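Local coordinates for protein L-Ribose isomerase (Acinetobacter, PDB 4Q0S) that isomerises L-ribose, probably to L-ribulose, in a cupin-type beta-barrel whose metal site holds cobalt(II) in this complex with the sugar alcohol ribitol, at residues F77-E82 with L101-M106; H119-E124 with L238-N243. All blocks are in the same frame, centred on the assembly; numbering follows the deposited sequence.

Contact 1 (F77-E82 with L101-M106); sequences FESLNE and LCDKLM
With chi1 of 178°, L80 swings its CG opposite its own backbone N, and L101, at -60°, sets its CG opposite the carbonyl carbon; the two leucines then lie side by side, L80 CD2 4.1 Å from L101 CB, branched apolar groups suited to a buried sheet face. On the other face, N81 rests OD1 3.4 Å from CB of C102, a residue small enough to fit beside the amide oxygen, whose hydrogen bond comes from S220 N. The strands pair antiparallel, and the ladder is interrupted where S79 and L80 both face D103: a classic beta bulge. D103 O takes both backbone N-H groups, from S79 N at 2.8 Å and, on a lone pair, from L80 N at 3.1 Å. Regular pairing resumes beyond it, with E82 N 2.7 Å from L101 O. S79 suits the corner because its short hydroxyl stays close to the D103 side chain; both bond Y38, and D103 also forms a salt bridge to K190 of the second subunit. K104 points to the opposite face, where its aliphatic chain touches ribitol and its ammonium group pairs with E215 of strand 211-217, which with 73-82 flanks strand 101-108, while F77 packs against helix 19-35.

Contact 2 (H119-E124 with L238-N243); sequences HGRKTE and LGMHDN. With CO (cobalt (II) ion), chain B; RB0 (D-ribitol), chain C.
D242 OD1 is gripped by two groups of R121: the backbone N at 2.9 Å, on the syn lone pair, and the salt-bridging NH1 at 2.8 Å, which comes from above the carboxylate plane although OD1 itself lies near the plane of the guanidinium. OD2 uses its own syn lone pair for K122 N at 3.0 Å, so one aspartate ties down successive peptide groups of the loop, as a short side chain with two acceptors can. The guanidinium and carboxylate planes stand 74° apart. M240 SD lies over one guanidinium face, 3.5 Å from R121 NE, a soft, polarisable partner for a flat cation, and E97 pairs with NE. The loop belongs to the cupin metal site: H119 NE2 and E124 OE2 bind cobalt together with H117, H199 and ribitol O4 and O5. D242 O receives H119 ND1 at 2.8 Å, only 2° out of the ring plane, which fixes the imidazole's rotation and leaves NE2 for the metal. K122, long enough to pass the ring, is bent at chi3 (67°), laying CE over the centre of one imidazole face and bringing NZ to weak hydrogen bonds with ribitol O2, at 3.3 Å, and O4.

Overall arrangement
Along the chain, contact 1 closes before contact 2 opens; their centres lie 14 Å apart and their nearest atoms about 5 Å, without touching. Contact 1 joins neighbouring strands 73-82 and 101-108 of the six-stranded antiparallel sheet. Contact 2 joins two loops: 119-124 leads from strand 113-118 of the other sheet to strand 124-130 of the first, and 238-243 precedes strand 244-245. Strand 211-217 runs between 101-108 and 124-130, and its E215 receives K104 from contact 1 and touches K122 from contact 2. Both contacts thus contribute residues to one ribitol pocket: contact 1 gives K104 and M106 of its strand wall, and contact 2 gives two metal ligands and K122, held by loop 238-243.

Contact 1 (F77-E82 with L101-M106)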
loop_
_atom_site.group_PDB
_atom_site.type_symbol
_atom_site.label_atom_id
_atom_site.label_comp_id
_atom_site.label_asym_id
_atom_site.label_seq_id
_atom_site.Cartn_x
_atom_site.Cartn_y
_atom_site.Cartn_z
ATOM N N PHE A 77 -6.412 -6.619 16.227
ATOM C CA PHE A 77 -7.395 -7.172 15.308
ATOM C C PHE A 77 -6.834 -8.543 14.965
ATOM O O PHE A 77 -5.843 -8.662 14.244
ATOM C CB PHE A 77 -7.523 -6.321 14.038
ATOM C CG PHE A 77 -8.117 -4.957 14.270
ATOM C CD1 PHE A 77 -9.383 -4.816 14.831
ATOM C CD2 PHE A 77 -7.422 -3.812 13.898
ATOM C CE1 PHE A 77 -9.949 -3.548 15.016
ATOM C CE2 PHE A 77 -7.976 -2.540 14.075
ATOM C CZ PHE A 77 -9.241 -2.409 14.634
ATOM N N GLU A 78 -7.463 -9.577 15.505
ATOM C CA GLU A 78 -7.021 -10.942 15.287
ATOM C C GLU A 78 -7.665 -11.566 14.052
ATOM O O GLU A 78 -8.885 -11.723 13.994
ATOM C CB GLU A 78 -7.341 -11.751 16.543
ATOM C CG GLU A 78 -7.044 -13.226 16.482
ATOM C CD GLU A 78 -7.401 -13.917 17.791
ATOM O OE1 GLU A 78 -6.592 -13.860 18.737
ATOM O OE2 GLU A 78 -8.502 -14.500 17.876
ATOM N N SER A 79 -6.842 -11.919 13.063
ATOM C CA SER A 79 -7.351 -12.518 11.827
ATOM C C SER A 79 -7.276 -14.037 11.858
ATOM O O SER A 79 -7.905 -14.720 11.047
ATOM C CB SER A 79 -6.568 -12.006 10.617
ATOM O OG SER A 79 -5.223 -12.466 10.633
ATOM N N LEU A 80 -6.502 -14.569 12.795
ATOM C CA LEU A 80 -6.356 -16.007 12.906
ATOM C C LEU A 80 -5.855 -16.441 14.275
ATOM O O LEU A 80 -4.976 -15.815 14.861
ATOM C CB LEU A 80 -5.387 -16.517 11.833
ATOM C CG LEU A 80 -5.086 -18.017 11.834
ATOM C CD1 LEU A 80 -6.295 -18.784 11.291
ATOM C CD2 LEU A 80 -3.857 -18.291 10.990
ATOM N N ASN A 81 -6.439 -17.518 14.781
ATOM C CA ASN A 81 -6.030 -18.101 16.049
ATOM C C ASN A 81 -6.434 -19.555 15.873
ATOM O O ASN A 81 -7.433 -20.028 16.414
ATOM C CB ASN A 81 -6.751 -17.444 17.229
ATOM C CG ASN A 81 -6.050 -17.709 18.549
ATOM O OD1 ASN A 81 -4.828 -17.888 18.592
ATOM N ND2 ASN A 81 -6.812 -17.719 19.632
ATOM N N GLU A 82 -5.636 -20.232 15.058
ATOM C CA GLU A 82 -5.828 -21.620 14.691
ATOM C C GLU A 82 -5.105 -22.576 15.634
ATOM O O GLU A 82 -3.888 -22.508 15.792
ATOM C CB GLU A 82 -5.336 -21.814 13.254
ATOM C CG GLU A 82 -5.170 -23.253 12.812
ATOM C CD GLU A 82 -6.441 -24.060 12.953
ATOM O OE1 GLU A 82 -7.527 -23.521 12.648
ATOM O OE2 GLU A 82 -6.347 -25.239 13.358
ATOM N N LEU A 101 -1.435 -21.347 15.291
ATOM C CA LEU A 101 -1.055 -20.165 14.520
ATOM C C LEU A 101 -1.973 -18.980 14.817
ATOM O O LEU A 101 -3.192 -19.060 14.652
ATOM C CB LEU A 101 -1.092 -20.497 13.022
ATOM C CG LEU A 101 -0.163 -21.633 12.569
ATOM C CD1 LEU A 101 -0.559 -22.098 11.181
ATOM C CD2 LEU A 101 1.282 -21.168 12.594
ATOM N N CYS A 102 -1.380 -17.877 15.256
ATOM C CA CYS A 102 -2.144 -16.687 15.577
ATOM C C CYS A 102 -1.604 -15.470 14.816
ATOM O O CYS A 102 -0.449 -15.072 14.992
ATOM C CB CYS A 102 -2.100 -16.438 17.083
ATOM S SG CYS A 102 -3.039 -14.999 17.624
ATOM N N ASP A 103 -2.451 -14.888 13.969
ATOM C CA ASP A 103 -2.070 -13.728 13.165
ATOM C C ASP A 103 -2.954 -12.567 13.601
ATOM O O ASP A 103 -4.176 -12.694 13.626
ATOM C CB ASP A 103 -2.307 -14.021 11.670
ATOM C CG ASP A 103 -1.577 -13.047 10.747
ATOM O OD1 ASP A 103 -1.582 -11.832 11.026
ATOM O OD2 ASP A 103 -1.006 -13.495 9.729
ATOM N N LYS A 104 -2.338 -11.446 13.958
ATOM C CA LYS A 104 -3.087 -10.271 14.369
ATOM C C LYS A 104 -2.344 -9.000 13.997
ATOM O O LYS A 104 -1.140 -9.021 13.741
ATOM C CB LYS A 104 -3.327 -10.277 15.879
ATOM C CG LYS A 104 -2.085 -9.954 16.702
ATOM C CD LYS A 104 -1.739 -11.084 17.673
ATOM C CE LYS A 104 -1.347 -12.359 16.939
ATOM N NZ LYS A 104 -0.855 -13.434 17.868
ATOM N N LEU A 105 -3.081 -7.898 13.959
ATOM C CA LEU A 105 -2.521 -6.596 13.660
ATOM C C LEU A 105 -2.650 -5.829 14.968
ATOM O O LEU A 105 -3.713 -5.825 15.580
ATOM C CB LEU A 105 -3.337 -5.892 12.576
ATOM C CG LEU A 105 -2.698 -4.599 12.071
ATOM C CD1 LEU A 105 -1.394 -4.943 11.360
ATOM C CD2 LEU A 105 -3.650 -3.876 11.115
ATOM N N MET A 106 -1.566 -5.203 15.406
ATOM C CA MET A 106 -1.598 -4.451 16.647
ATOM C C MET A 106 -1.324 -2.984 16.369
ATOM O O MET A 106 -0.408 -2.638 15.624
ATOM C CB MET A 106 -0.570 -5.014 17.632
ATOM C CG MET A 106 -0.745 -6.509 17.870
ATOM S SD MET A 106 0.321 -7.194 19.145
ATOM C CE MET A 106 1.899 -7.089 18.372
#

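Contact 2 (H119-E124 with L238-N243)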
loop_
_atom_site.group_PDB
_atom_site.type_symbol
_atom_site.label_atom_id
_atom_site.label_comp_id
_atom_site.label_asym_id
_atom_site.label_seq_id
_atom_site.Cartn_x
_atom_site.Cartn_y
_atom_site.Cartn_z
ATOM N N HIS A 119 4.650 -15.091 28.285
ATOM C CA HIS A 119 3.764 -16.215 28.012
ATOM C C HIS A 119 4.470 -17.528 28.326
ATOM O O HIS A 119 5.649 -17.693 28.018
ATOM C CB HIS A 119 3.354 -16.208 26.540
ATOM C CG HIS A 119 2.798 -14.897 26.080
ATOM N ND1 HIS A 119 1.564 -14.433 26.479
ATOM C CD2 HIS A 119 3.326 -13.933 25.290
ATOM C CE1 HIS A 119 1.354 -13.239 25.955
ATOM N NE2 HIS A 119 2.408 -12.913 25.230
ATOM N N GLY A 120 3.749 -18.465 28.932
ATOM C CA GLY A 120 4.353 -19.745 29.237
ATOM C C GLY A 120 4.431 -20.601 27.987
ATOM O O GLY A 120 5.378 -21.376 27.813
ATOM N N ARG A 121 3.450 -20.444 27.097
ATOM C CA ARG A 121 3.399 -21.244 25.874
ATOM C C ARG A 121 3.575 -20.498 24.544
ATOM O O ARG A 121 4.145 -21.042 23.593
ATOM C CB ARG A 121 2.073 -22.010 25.841
ATOM C CG ARG A 121 1.677 -22.594 27.191
ATOM C CD ARG A 121 0.307 -23.237 27.139
ATOM N NE ARG A 121 -0.156 -23.671 28.455
ATOM C CZ ARG A 121 -0.378 -22.852 29.481
ATOM N NH1 ARG A 121 -0.178 -21.546 29.352
ATOM N NH2 ARG A 121 -0.813 -23.337 30.635
ATOM N N LYS A 122 3.099 -19.260 24.466
ATOM C CA LYS A 122 3.187 -18.517 23.212
ATOM C C LYS A 122 4.491 -17.818 22.844
ATOM O O LYS A 122 5.015 -16.991 23.594
ATOM C CB LYS A 122 2.057 -17.487 23.123
ATOM C CG LYS A 122 2.054 -16.707 21.798
ATOM C CD LYS A 122 0.857 -15.777 21.682
ATOM C CE LYS A 122 0.929 -14.645 22.698
ATOM N NZ LYS A 122 -0.297 -13.804 22.654
ATOM N N THR A 123 4.993 -18.167 21.665
ATOM C CA THR A 123 6.189 -17.566 21.093
ATOM C C THR A 123 5.670 -16.611 20.003
ATOM O O THR A 123 4.828 -16.996 19.179
ATOM C CB THR A 123 7.106 -18.629 20.451
ATOM O OG1 THR A 123 7.779 -19.367 21.480
ATOM C CG2 THR A 123 8.134 -17.964 19.537
ATOM N N GLU A 124 6.175 -15.378 20.003
ATOM C CA GLU A 124 5.746 -14.358 19.044
ATOM C C GLU A 124 6.854 -13.941 18.073
ATOM O O GLU A 124 8.031 -14.225 18.292
ATOM C CB GLU A 124 5.285 -13.097 19.793
ATOM C CG GLU A 124 4.238 -13.328 20.881
ATOM C CD GLU A 124 4.030 -12.112 21.783
ATOM O OE1 GLU A 124 4.658 -11.058 21.553
ATOM O OE2 GLU A 124 3.238 -12.213 22.740
ATOM N N LEU A 238 -9.384 -25.650 27.792
ATOM C CA LEU A 238 -10.538 -24.966 28.368
ATOM C C LEU A 238 -10.182 -24.109 29.581
ATOM O O LEU A 238 -9.665 -24.612 30.579
ATOM C CB LEU A 238 -11.608 -25.989 28.759
ATOM C CG LEU A 238 -12.899 -25.443 29.371
ATOM C CD1 LEU A 238 -13.570 -24.472 28.411
ATOM C CD2 LEU A 238 -13.825 -26.606 29.690
ATOM N N GLY A 239 -10.466 -22.813 29.482
ATOM C CA GLY A 239 -10.175 -21.894 30.569
ATOM C C GLY A 239 -8.700 -21.567 30.727
ATOM O O GLY A 239 -8.329 -20.660 31.473
ATOM N N MET A 240 -7.853 -22.310 30.023
ATOM C CA MET A 240 -6.410 -22.111 30.081
ATOM C C MET A 240 -6.012 -20.662 29.803
ATOM O O MET A 240 -6.464 -20.061 28.826
ATOM C CB MET A 240 -5.734 -23.032 29.067
ATOM C CG MET A 240 -4.222 -22.997 29.083
ATOM S SD MET A 240 -3.559 -24.025 27.763
ATOM C CE MET A 240 -3.915 -25.668 28.395
ATOM N N HIS A 241 -5.175 -20.102 30.671
ATOM C CA HIS A 241 -4.705 -18.732 30.497
ATOM C C HIS A 241 -3.209 -18.772 30.200
ATOM O O HIS A 241 -2.477 -19.591 30.765
ATOM C CB HIS A 241 -4.964 -17.896 31.753
ATOM C CG HIS A 241 -4.725 -16.429 31.557
ATOM N ND1 HIS A 241 -5.347 -15.698 30.565
ATOM C CD2 HIS A 241 -3.944 -15.552 32.234
ATOM C CE1 HIS A 241 -4.960 -14.437 30.639
ATOM N NE2 HIS A 241 -4.109 -14.321 31.643
ATOM N N ASP A 242 -2.759 -17.888 29.314
ATOM C CA ASP A 242 -1.357 -17.853 28.929
ATOM C C ASP A 242 -0.777 -16.441 28.937
ATOM O O ASP A 242 0.186 -16.153 28.230
ATOM C CB ASP A 242 -1.197 -18.487 27.544
ATOM C CG ASP A 242 0.247 -18.770 27.193
ATOM O OD1 ASP A 242 0.952 -19.388 28.020
ATOM O OD2 ASP A 242 0.676 -18.384 26.086
ATOM N N ASN A 243 -1.379 -15.557 29.726
ATOM C CA ASN A 243 -0.891 -14.188 29.843
ATOM C C ASN A 243 -0.492 -13.953 31.287
ATOM O O ASN A 243 -1.277 -14.195 32.203
ATOM C CB ASN A 243 -1.965 -13.167 29.455
ATOM C CG ASN A 243 -2.261 -13.158 27.970
ATOM O OD1 ASN A 243 -1.420 -13.536 27.154
ATOM N ND2 ASN A 243 -3.458 -12.705 27.608
HETATM CO CO CO B . 3.039 -11.070 24.298
HETATM C C1 RB0 C . -1.032 -8.622 24.346
HETATM O O1 RB0 C . -2.149 -8.407 25.192
HETATM C C2 RB0 C . -1.369 -9.699 23.326
HETATM O O2 RB0 C . -1.410 -10.975 23.961
HETATM C C3 RB0 C . -0.344 -9.693 22.173
HETATM O O3 RB0 C . -0.793 -10.539 21.125
HETATM C C4 RB0 C . 1.063 -10.117 22.610
HETATM O O4 RB0 C . 0.992 -10.860 23.818
HETATM C C5 RB0 C . 1.947 -8.888 22.806
HETATM O O5 RB0 C . 3.295 -9.288 23.048
#